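Long-range contacts in aminotransferase (Bacillus subtilis, PDB 6L1O), which is a pyridoxal-phosphate-dependent aminotransferase, encoded in the operon for biosynthesis of the dipeptide antibiotic bacilysin: residues Phe207-Asp215 / Lys319-Trp327; Val123-Tyr131 / Glu356-Arg364. All coordinates share one frame; numbering follows the deposited sequence.

Contact 1 (Phe207-Asp215 / Lys319-Trp327); sequences FAYGAFEFD and KPKGTFYVW. With PLP (pyridoxal-5'-phosphate), chain E.
Tyr-209 OH is hydrogen-bonded to Tyr-325 OH and to PLP O3, each at 2.6 Å. Lys-239 NZ adds a weak hydrogen bond, giving the Tyr-209 hydroxyl a third partner beside the two short ones. Two aromatic neighbours from 319-327 pack against the Tyr-209 ring, which chi1 of -59°, with CG anti to the carbonyl carbon, carries toward them. Its CE1 edge points into the face of Phe-324 in a T-shaped pair with planes at 88°, while Tyr-325 brings its own edge toward the face of Tyr-209, off centre. Near the root of the ring, Thr-323 CG2 lies 3.8 Å from Tyr-209 CG. The threonine hydroxyl donates to Gly-322 O and accepts from Tyr-325 N (3.0 Å from Thr-323 OG1), closing an ST turn. Farther out the backbones join at a single bridge between Glu-213 and Gly-322: Thr-323 N donates to Phe-212 O (2.9 Å), and Phe-214 N donates to Lys-321 O (3.1 Å). Thr-323 O, at the edge of the Phe-214 ring, is buried without a polar partner. Tyrosine bonded to the pyridine 3'-oxygen is a hallmark of the PLP site in aminotransferases of this family.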
loop_
_atom_site.group_PDB
_atom_site.type_symbol
_atom_site.label_atom_id
_atom_site.label_comp_id
_atom_site.label_asym_id
_atom_site.label_seq_id
_atom_site.Cartn_x
_atom_site.Cartn_y
_atom_site.Cartn_z
ATOM N N PHE B 207 -15.125 -6.090 9.327
ATOM C CA PHE B 207 -15.339 -5.977 10.750
ATOM C C PHE B 207 -14.736 -4.663 11.306
ATOM O O PHE B 207 -14.308 -4.604 12.435
ATOM C CB PHE B 207 -14.781 -7.242 11.446
ATOM C CG PHE B 207 -15.411 -7.611 12.754
ATOM C CD1 PHE B 207 -16.738 -7.345 13.035
ATOM C CD2 PHE B 207 -14.675 -8.344 13.707
ATOM C CE1 PHE B 207 -17.324 -7.752 14.197
ATOM C CE2 PHE B 207 -15.277 -8.773 14.897
ATOM C CZ PHE B 207 -16.607 -8.488 15.148
ATOM N N ALA B 208 -14.814 -3.596 10.515
ATOM C CA ALA B 208 -14.261 -2.303 10.873
ATOM C C ALA B 208 -14.823 -1.724 12.168
ATOM O O ALA B 208 -14.107 -1.032 12.879
ATOM C CB ALA B 208 -14.460 -1.318 9.768
ATOM N N TYR B 209 -16.085 -2.063 12.496
ATOM C CA TYR B 209 -16.751 -1.508 13.676
ATOM C C TYR B 209 -16.958 -2.587 14.727
ATOM O O TYR B 209 -17.822 -2.463 15.649
ATOM C CB TYR B 209 -18.077 -0.790 13.277
ATOM C CG TYR B 209 -17.853 0.318 12.311
ATOM C CD1 TYR B 209 -17.473 1.615 12.760
ATOM C CD2 TYR B 209 -17.915 0.115 10.931
ATOM C CE1 TYR B 209 -17.203 2.607 11.872
ATOM C CE2 TYR B 209 -17.652 1.123 10.049
ATOM C CZ TYR B 209 -17.291 2.370 10.522
ATOM O OH TYR B 209 -16.994 3.373 9.680
ATOM N N GLY B 210 -16.137 -3.633 14.655
ATOM C CA GLY B 210 -16.201 -4.764 15.554
ATOM C C GLY B 210 -16.033 -4.488 17.021
ATOM O O GLY B 210 -16.310 -5.370 17.830
ATOM N N ALA B 211 -15.561 -3.301 17.381
ATOM C CA ALA B 211 -15.455 -2.899 18.784
ATOM C C ALA B 211 -16.778 -2.243 19.253
ATOM O O ALA B 211 -17.012 -2.069 20.433
ATOM C CB ALA B 211 -14.303 -1.950 18.994
ATOM N N PHE B 212 -17.658 -1.883 18.352
ATOM C CA PHE B 212 -18.739 -0.966 18.719
ATOM C C PHE B 212 -20.127 -1.521 18.508
ATOM O O PHE B 212 -20.801 -1.128 17.587
ATOM C CB PHE B 212 -18.570 0.344 17.959
ATOM C CG PHE B 212 -17.228 0.974 18.161
ATOM C CD1 PHE B 212 -16.907 1.538 19.405
ATOM C CD2 PHE B 212 -16.269 0.983 17.160
ATOM C CE1 PHE B 212 -15.695 2.144 19.623
ATOM C CE2 PHE B 212 -15.037 1.587 17.382
ATOM C CZ PHE B 212 -14.738 2.143 18.622
ATOM N N GLU B 213 -20.546 -2.434 19.374
ATOM C CA GLU B 213 -21.927 -2.811 19.473
ATOM C C GLU B 213 -22.341 -2.572 20.915
ATOM O O GLU B 213 -21.688 -3.060 21.834
ATOM C CB GLU B 213 -22.143 -4.259 19.082
ATOM C CG GLU B 213 -23.587 -4.734 19.291
ATOM C CD GLU B 213 -23.864 -6.087 18.637
ATOM O OE1 GLU B 213 -23.019 -6.575 17.842
ATOM O OE2 GLU B 213 -24.932 -6.665 18.884
ATOM N N PHE B 214 -23.409 -1.801 21.105
ATOM C CA PHE B 214 -23.709 -1.214 22.423
ATOM C C PHE B 214 -24.393 -2.125 23.436
ATOM O O PHE B 214 -24.060 -2.054 24.627
ATOM C CB PHE B 214 -24.516 0.038 22.222
ATOM C CG PHE B 214 -23.808 1.056 21.403
ATOM C CD1 PHE B 214 -22.619 1.630 21.861
ATOM C CD2 PHE B 214 -24.305 1.439 20.150
ATOM C CE1 PHE B 214 -21.954 2.588 21.110
ATOM C CE2 PHE B 214 -23.631 2.363 19.382
ATOM C CZ PHE B 214 -22.454 2.961 19.870
ATOM N N ASP B 215 -25.334 -2.948 22.992
ATOM C CA ASP B 215 -26.097 -3.849 23.921
ATOM C C ASP B 215 -25.339 -5.132 24.308
ATOM O O ASP B 215 -25.652 -5.745 25.314
ATOM C CB ASP B 215 -27.479 -4.217 23.361
ATOM N N LYS B 319 -31.990 4.788 17.357
ATOM C CA LYS B 319 -30.633 4.695 17.882
ATOM C C LYS B 319 -29.947 3.473 17.241
ATOM O O LYS B 319 -30.522 2.387 17.209
ATOM C CB LYS B 319 -30.617 4.598 19.395
ATOM C CG LYS B 319 -31.047 5.903 20.099
ATOM C CD LYS B 319 -30.673 5.871 21.556
ATOM C CE LYS B 319 -31.231 7.118 22.227
ATOM N NZ LYS B 319 -31.013 7.068 23.689
ATOM N N PRO B 320 -28.735 3.661 16.707
ATOM C CA PRO B 320 -28.028 2.524 16.105
ATOM C C PRO B 320 -27.723 1.421 17.094
ATOM O O PRO B 320 -27.451 1.701 18.264
ATOM C CB PRO B 320 -26.714 3.172 15.613
ATOM C CG PRO B 320 -26.565 4.399 16.463
ATOM C CD PRO B 320 -27.945 4.895 16.590
ATOM N N LYS B 321 -27.702 0.179 16.617
ATOM C CA LYS B 321 -27.235 -0.916 17.451
ATOM C C LYS B 321 -25.710 -0.987 17.553
ATOM O O LYS B 321 -25.152 -1.489 18.553
ATOM C CB LYS B 321 -27.761 -2.253 16.951
ATOM C CG LYS B 321 -29.234 -2.492 17.253
ATOM C CD LYS B 321 -29.525 -2.311 18.730
ATOM C CE LYS B 321 -30.976 -2.659 19.048
ATOM N NZ LYS B 321 -31.867 -1.604 18.518
ATOM N N GLY B 322 -25.039 -0.450 16.574
ATOM C CA GLY B 322 -23.556 -0.459 16.559
ATOM C C GLY B 322 -23.050 0.625 15.656
ATOM O O GLY B 322 -23.841 1.306 15.010
ATOM N N THR B 323 -21.727 0.774 15.589
ATOM C CA THR B 323 -21.041 1.891 14.906
ATOM C C THR B 323 -21.300 3.274 15.551
ATOM O O THR B 323 -22.113 3.401 16.427
ATOM C CB THR B 323 -21.404 2.022 13.419
ATOM O OG1 THR B 323 -22.569 2.849 13.245
ATOM C CG2 THR B 323 -21.575 0.668 12.746
ATOM N N PHE B 324 -20.658 4.311 15.028
ATOM C CA PHE B 324 -20.897 5.666 15.483
ATOM C C PHE B 324 -21.712 6.475 14.506
ATOM O O PHE B 324 -21.604 7.687 14.485
ATOM C CB PHE B 324 -19.634 6.412 15.876
ATOM C CG PHE B 324 -18.469 6.280 14.916
ATOM C CD1 PHE B 324 -18.565 6.684 13.577
ATOM C CD2 PHE B 324 -17.289 5.727 15.350
ATOM C CE1 PHE B 324 -17.486 6.605 12.717
ATOM C CE2 PHE B 324 -16.186 5.657 14.493
ATOM C CZ PHE B 324 -16.296 6.102 13.177
ATOM N N TYR B 325 -22.517 5.788 13.704
ATOM C CA TYR B 325 -23.354 6.440 12.700
ATOM C C TYR B 325 -24.836 6.415 13.126
ATOM O O TYR B 325 -25.294 5.427 13.700
ATOM C CB TYR B 325 -23.224 5.731 11.341
ATOM C CG TYR B 325 -21.861 5.730 10.797
ATOM C CD1 TYR B 325 -21.215 6.923 10.462
ATOM C CD2 TYR B 325 -21.171 4.535 10.584
ATOM C CE1 TYR B 325 -19.923 6.930 9.987
ATOM C CE2 TYR B 325 -19.871 4.556 10.081
ATOM C CZ TYR B 325 -19.262 5.725 9.777
ATOM O OH TYR B 325 -17.964 5.762 9.291
ATOM N N VAL B 326 -25.540 7.503 12.855
ATOM C CA VAL B 326 -27.001 7.543 12.982
ATOM C C VAL B 326 -27.572 7.591 11.565
ATOM O O VAL B 326 -27.166 8.397 10.759
ATOM C CB VAL B 326 -27.470 8.771 13.804
ATOM C CG1 VAL B 326 -29.023 8.842 13.907
ATOM C CG2 VAL B 326 -26.844 8.755 15.195
ATOM N N TRP B 327 -28.474 6.672 11.253
ATOM C CA TRP B 327 -29.105 6.561 9.903
ATOM C C TRP B 327 -30.503 7.178 10.013
ATOM O O TRP B 327 -31.367 6.597 10.666
ATOM C CB TRP B 327 -29.153 5.090 9.541
ATOM C CG TRP B 327 -29.622 4.639 8.188
ATOM C CD1 TRP B 327 -30.628 3.739 7.945
ATOM C CD2 TRP B 327 -29.069 4.977 6.888
ATOM N NE1 TRP B 327 -30.736 3.518 6.601
ATOM C CE2 TRP B 327 -29.786 4.257 5.935
ATOM C CE3 TRP B 327 -28.016 5.801 6.460
ATOM C CZ2 TRP B 327 -29.509 4.348 4.552
ATOM C CZ3 TRP B 327 -27.747 5.915 5.129
ATOM C CH2 TRP B 327 -28.495 5.172 4.166
HETATM N N1 PLP E . -14.943 -0.702 6.190
HETATM C C2 PLP E . -15.903 0.194 6.484
HETATM C C2A PLP E . -17.347 -0.077 6.179
HETATM C C3 PLP E . -15.549 1.495 7.002
HETATM O O3 PLP E . -16.438 2.457 7.276
HETATM C C4 PLP E . -14.173 1.697 7.282
HETATM C C4A PLP E . -13.812 3.150 7.461
HETATM C C5 PLP E . -13.191 0.674 6.950
HETATM C C6 PLP E . -13.651 -0.529 6.436
HETATM C C5A PLP E . -11.736 0.803 7.290
HETATM O O4P PLP E . -11.049 1.788 6.651
HETATM P P PLP E . -9.419 1.843 6.773
HETATM O O1P PLP E . -8.943 1.871 5.365
HETATM O O2P PLP E . -8.890 0.703 7.616
HETATM O O3P PLP E . -9.159 3.139 7.490
HETATM O O HOH W 1 -26.514 -2.867 20.675
#

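Contact 2 (Val123-Tyr131 / Glu356-Arg364). With PLP (pyridoxal-5'-phosphate), chain E.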
loop_
_atom_site.group_PDB
_atom_site.type_symbol
_atom_site.label_atom_id
_atom_site.label_comp_id
_atom_site.label_asym_id
_atom_site.label_seq_id
_atom_site.Cartn_x
_atom_site.Cartn_y
_atom_site.Cartn_z
ATOM N N VAL B 123 -22.834 -7.609 -3.396
ATOM C CA VAL B 123 -22.580 -6.445 -2.582
ATOM C C VAL B 123 -23.868 -5.912 -1.959
ATOM O O VAL B 123 -24.876 -5.759 -2.641
ATOM C CB VAL B 123 -21.931 -5.292 -3.405
ATOM C CG1 VAL B 123 -21.725 -4.046 -2.566
ATOM C CG2 VAL B 123 -20.595 -5.719 -3.972
ATOM N N PRO B 124 -23.832 -5.608 -0.648
ATOM C CA PRO B 124 -25.038 -5.061 0.008
ATOM C C PRO B 124 -25.404 -3.663 -0.456
ATOM O O PRO B 124 -24.550 -2.822 -0.788
ATOM C CB PRO B 124 -24.668 -5.120 1.524
ATOM C CG PRO B 124 -23.222 -5.074 1.530
ATOM C CD PRO B 124 -22.751 -5.836 0.328
ATOM N N ASN B 125 -26.717 -3.398 -0.469
ATOM C CA ASN B 125 -27.269 -2.082 -0.831
ATOM C C ASN B 125 -28.303 -1.785 0.270
ATOM O O ASN B 125 -29.358 -2.432 0.329
ATOM C CB ASN B 125 -27.863 -2.117 -2.245
ATOM C CG ASN B 125 -28.505 -0.832 -2.673
ATOM O OD1 ASN B 125 -28.496 0.171 -1.983
ATOM N ND2 ASN B 125 -29.110 -0.856 -3.847
ATOM N N PRO B 126 -27.999 -0.842 1.165
ATOM C CA PRO B 126 -26.811 0.057 1.148
ATOM C C PRO B 126 -25.536 -0.606 1.571
ATOM O O PRO B 126 -25.566 -1.602 2.244
ATOM C CB PRO B 126 -27.195 1.188 2.110
ATOM C CG PRO B 126 -28.260 0.648 2.942
ATOM C CD PRO B 126 -28.991 -0.400 2.165
ATOM N N GLY B 127 -24.405 -0.007 1.181
ATOM C CA GLY B 127 -23.108 -0.576 1.497
ATOM C C GLY B 127 -21.988 0.462 1.311
ATOM O O GLY B 127 -22.096 1.412 0.541
ATOM N N TYR B 128 -20.915 0.237 2.030
ATOM C CA TYR B 128 -19.686 1.017 1.878
ATOM C C TYR B 128 -19.296 1.158 0.379
ATOM O O TYR B 128 -18.983 0.161 -0.272
ATOM C CB TYR B 128 -18.616 0.301 2.622
ATOM C CG TYR B 128 -17.341 1.002 2.881
ATOM C CD1 TYR B 128 -17.330 2.269 3.487
ATOM C CD2 TYR B 128 -16.118 0.373 2.641
ATOM C CE1 TYR B 128 -16.149 2.916 3.768
ATOM C CE2 TYR B 128 -14.908 1.004 2.961
ATOM C CZ TYR B 128 -14.939 2.246 3.545
ATOM O OH TYR B 128 -13.777 2.890 3.854
ATOM N N PRO B 129 -19.294 2.390 -0.155
ATOM C CA PRO B 129 -19.026 2.594 -1.596
ATOM C C PRO B 129 -17.634 2.101 -2.047
ATOM O O PRO B 129 -17.414 1.830 -3.218
ATOM C CB PRO B 129 -19.147 4.117 -1.783
ATOM C CG PRO B 129 -19.176 4.694 -0.443
ATOM C CD PRO B 129 -19.652 3.644 0.516
ATOM N N GLU B 130 -16.695 1.960 -1.133
ATOM C CA GLU B 130 -15.363 1.540 -1.551
ATOM C C GLU B 130 -15.319 0.106 -2.004
ATOM O O GLU B 130 -14.408 -0.248 -2.749
ATOM C CB GLU B 130 -14.292 1.821 -0.450
ATOM C CG GLU B 130 -13.853 3.283 -0.368
ATOM C CD GLU B 130 -13.247 3.846 -1.685
ATOM O OE1 GLU B 130 -12.481 3.102 -2.423
ATOM O OE2 GLU B 130 -13.509 5.056 -1.993
ATOM N N TYR B 131 -16.326 -0.706 -1.658
ATOM C CA TYR B 131 -16.428 -2.063 -2.183
ATOM C C TYR B 131 -16.434 -2.058 -3.710
ATOM O O TYR B 131 -15.956 -2.989 -4.343
ATOM C CB TYR B 131 -17.687 -2.814 -1.688
ATOM C CG TYR B 131 -17.785 -3.003 -0.202
ATOM C CD1 TYR B 131 -16.629 -3.143 0.574
ATOM C CD2 TYR B 131 -19.023 -3.018 0.452
ATOM C CE1 TYR B 131 -16.686 -3.294 1.929
ATOM C CE2 TYR B 131 -19.093 -3.188 1.852
ATOM C CZ TYR B 131 -17.926 -3.303 2.576
ATOM O OH TYR B 131 -17.936 -3.402 3.935
ATOM N N GLU B 356 -27.796 7.949 -0.517
ATOM C CA GLU B 356 -27.636 7.341 -1.842
ATOM C C GLU B 356 -26.206 7.160 -2.279
ATOM O O GLU B 356 -25.932 6.394 -3.186
ATOM C CB GLU B 356 -28.470 8.048 -2.890
ATOM C CG GLU B 356 -28.172 9.485 -3.117
ATOM C CD GLU B 356 -29.381 10.159 -3.803
ATOM O OE1 GLU B 356 -29.505 10.022 -5.051
ATOM O OE2 GLU B 356 -30.221 10.774 -3.103
ATOM N N ILE B 357 -25.241 7.745 -1.572
ATOM C CA ILE B 357 -23.902 7.390 -1.922
ATOM C C ILE B 357 -23.580 5.942 -1.542
ATOM O O ILE B 357 -22.635 5.341 -2.082
ATOM C CB ILE B 357 -22.820 8.350 -1.388
ATOM C CG1 ILE B 357 -22.571 8.152 0.047
ATOM C CG2 ILE B 357 -23.143 9.793 -1.721
ATOM C CD1 ILE B 357 -21.255 7.533 0.314
ATOM N N PHE B 358 -24.390 5.365 -0.655
ATOM C CA PHE B 358 -24.271 3.946 -0.299
ATOM C C PHE B 358 -25.092 3.012 -1.204
ATOM O O PHE B 358 -25.076 1.808 -1.007
ATOM C CB PHE B 358 -24.685 3.770 1.158
ATOM C CG PHE B 358 -23.926 4.654 2.107
ATOM C CD1 PHE B 358 -22.668 4.295 2.536
ATOM C CD2 PHE B 358 -24.467 5.861 2.536
ATOM C CE1 PHE B 358 -21.948 5.132 3.364
ATOM C CE2 PHE B 358 -23.764 6.695 3.372
ATOM C CZ PHE B 358 -22.488 6.328 3.762
ATOM N N GLY B 359 -25.839 3.579 -2.149
ATOM C CA GLY B 359 -26.631 2.780 -3.099
ATOM C C GLY B 359 -28.069 3.256 -3.102
ATOM O O GLY B 359 -28.507 4.045 -2.261
ATOM N N SER B 360 -28.838 2.737 -4.045
ATOM C CA SER B 360 -30.232 3.196 -4.243
ATOM C C SER B 360 -31.128 2.995 -3.017
ATOM O O SER B 360 -32.065 3.755 -2.788
ATOM C CB SER B 360 -30.832 2.474 -5.464
ATOM O OG SER B 360 -30.833 1.107 -5.246
ATOM N N ASN B 361 -30.851 1.979 -2.212
ATOM C CA ASN B 361 -31.638 1.758 -1.012
ATOM C C ASN B 361 -31.397 2.726 0.118
ATOM O O ASN B 361 -32.074 2.636 1.128
ATOM C CB ASN B 361 -31.475 0.344 -0.480
ATOM C CG ASN B 361 -32.321 -0.608 -1.225
ATOM O OD1 ASN B 361 -33.519 -0.391 -1.327
ATOM N ND2 ASN B 361 -31.713 -1.689 -1.773
ATOM N N GLY B 362 -30.469 3.655 -0.075
ATOM C CA GLY B 362 -30.245 4.752 0.834
ATOM C C GLY B 362 -30.854 6.082 0.464
ATOM O O GLY B 362 -30.625 7.071 1.143
ATOM N N LYS B 363 -31.652 6.132 -0.611
ATOM C CA LYS B 363 -32.118 7.400 -1.168
ATOM C C LYS B 363 -33.000 8.269 -0.251
ATOM O O LYS B 363 -33.075 9.457 -0.467
ATOM C CB LYS B 363 -32.919 7.169 -2.489
ATOM N N ARG B 364 -33.630 7.689 0.767
ATOM C CA ARG B 364 -34.452 8.470 1.678
ATOM C C ARG B 364 -33.862 8.599 3.111
ATOM O O ARG B 364 -34.568 8.890 4.069
ATOM C CB ARG B 364 -35.874 7.878 1.723
ATOM C CG ARG B 364 -36.590 7.978 0.368
ATOM C CD ARG B 364 -38.099 8.074 0.518
ATOM N NE ARG B 364 -38.475 9.238 1.330
ATOM C CZ ARG B 364 -38.481 10.509 0.908
ATOM N NH1 ARG B 364 -38.147 10.826 -0.335
ATOM N NH2 ARG B 364 -38.802 11.483 1.743
HETATM N N1 PLP E . -14.943 -0.702 6.190
HETATM C C2 PLP E . -15.903 0.194 6.484
HETATM C C2A PLP E . -17.347 -0.077 6.179
HETATM C C3 PLP E . -15.549 1.495 7.002
HETATM O O3 PLP E . -16.438 2.457 7.276
HETATM C C4 PLP E . -14.173 1.697 7.282
HETATM C C4A PLP E . -13.812 3.150 7.461
HETATM C C5 PLP E . -13.191 0.674 6.950
HETATM C C6 PLP E . -13.651 -0.529 6.436
HETATM C C5A PLP E . -11.736 0.803 7.290
HETATM O O4P PLP E . -11.049 1.788 6.651
HETATM P P PLP E . -9.419 1.843 6.773
HETATM O O1P PLP E . -8.943 1.871 5.365
HETATM O O2P PLP E . -8.890 0.703 7.616
HETATM O O3P PLP E . -9.159 3.139 7.490
#
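Phe-358 O accepts a hydrogen bond from Gly-127 N at 2.9 Å and also takes a CH contact from Pro-126 CA, 3.3 Å away. The donor follows directly on Pro-126, whose preceding peptide is cis. Phe-358 CA makes the reciprocal CH contact with Gly-127 O, which lies in the plane of the phenylalanine ring at its edge.

On the other side of the cis peptide, Asn-125 holds the turn at 359-362 through both ends of its side-chain amide. Asn-125 OD1 accepts from Asn-361 N at 3.0 Å, the donor standing 28° out of the carbonyl plane, while Asn-125 ND2 donates to Ser-360 OG, also at 3.0 Å and almost in the amide plane. A chi1 of 177° puts CG anti to the backbone N and carries the amide to the 3-10 segment 360-362, where bonds at both ends fix its rotation. Asn-361 replies with its own amide, set across that of Asn-125 with the planes 49° apart; its ND2 makes a weak bond to Asn-125 O. A further, weak bond from Asn-125 ND2 to Glu-144 ties the same amide to strand 141-146.

Apolar packing completes the join. Pro-126 CB sits 3.7 Å from Phe-358 CB, and Pro-129 spans Phe-358 and Ile-357, its CG 3.6 Å from Ile-357 CD1. That same CD1 covers the centre of one face of the Phe-358 ring.

Between these prolines, Tyr-128 turns away from 356-364 and lays its ring over the PLP pyridine, with PLP C2 above its centre. An aromatic residue stacked on the cofactor ring is characteristic of the fold type I aminotransferase active site.

Overall arrangement
Both contacts join the large seven-stranded sheet region, which carries the PLP, to the part of the chain holding the antiparallel sheet 325-329, 365-369 and 353-354. Contact 1 is the more buried, and its partner segment leads into strand 325-329; contact 2 is partly buried and uses the loop between strands 353-354 and 365-369. Their chemistry differs accordingly: aromatic rings, a shared phenol and a backbone bridge in the first, amide bonds to a turn and proline packing in the second. Trp-327, at the end of segment 319-327, packs on Gly-362, Phe-358 and Pro-126 of contact 2. Both reach the cofactor, one by a polar bond, the other by ring stacking.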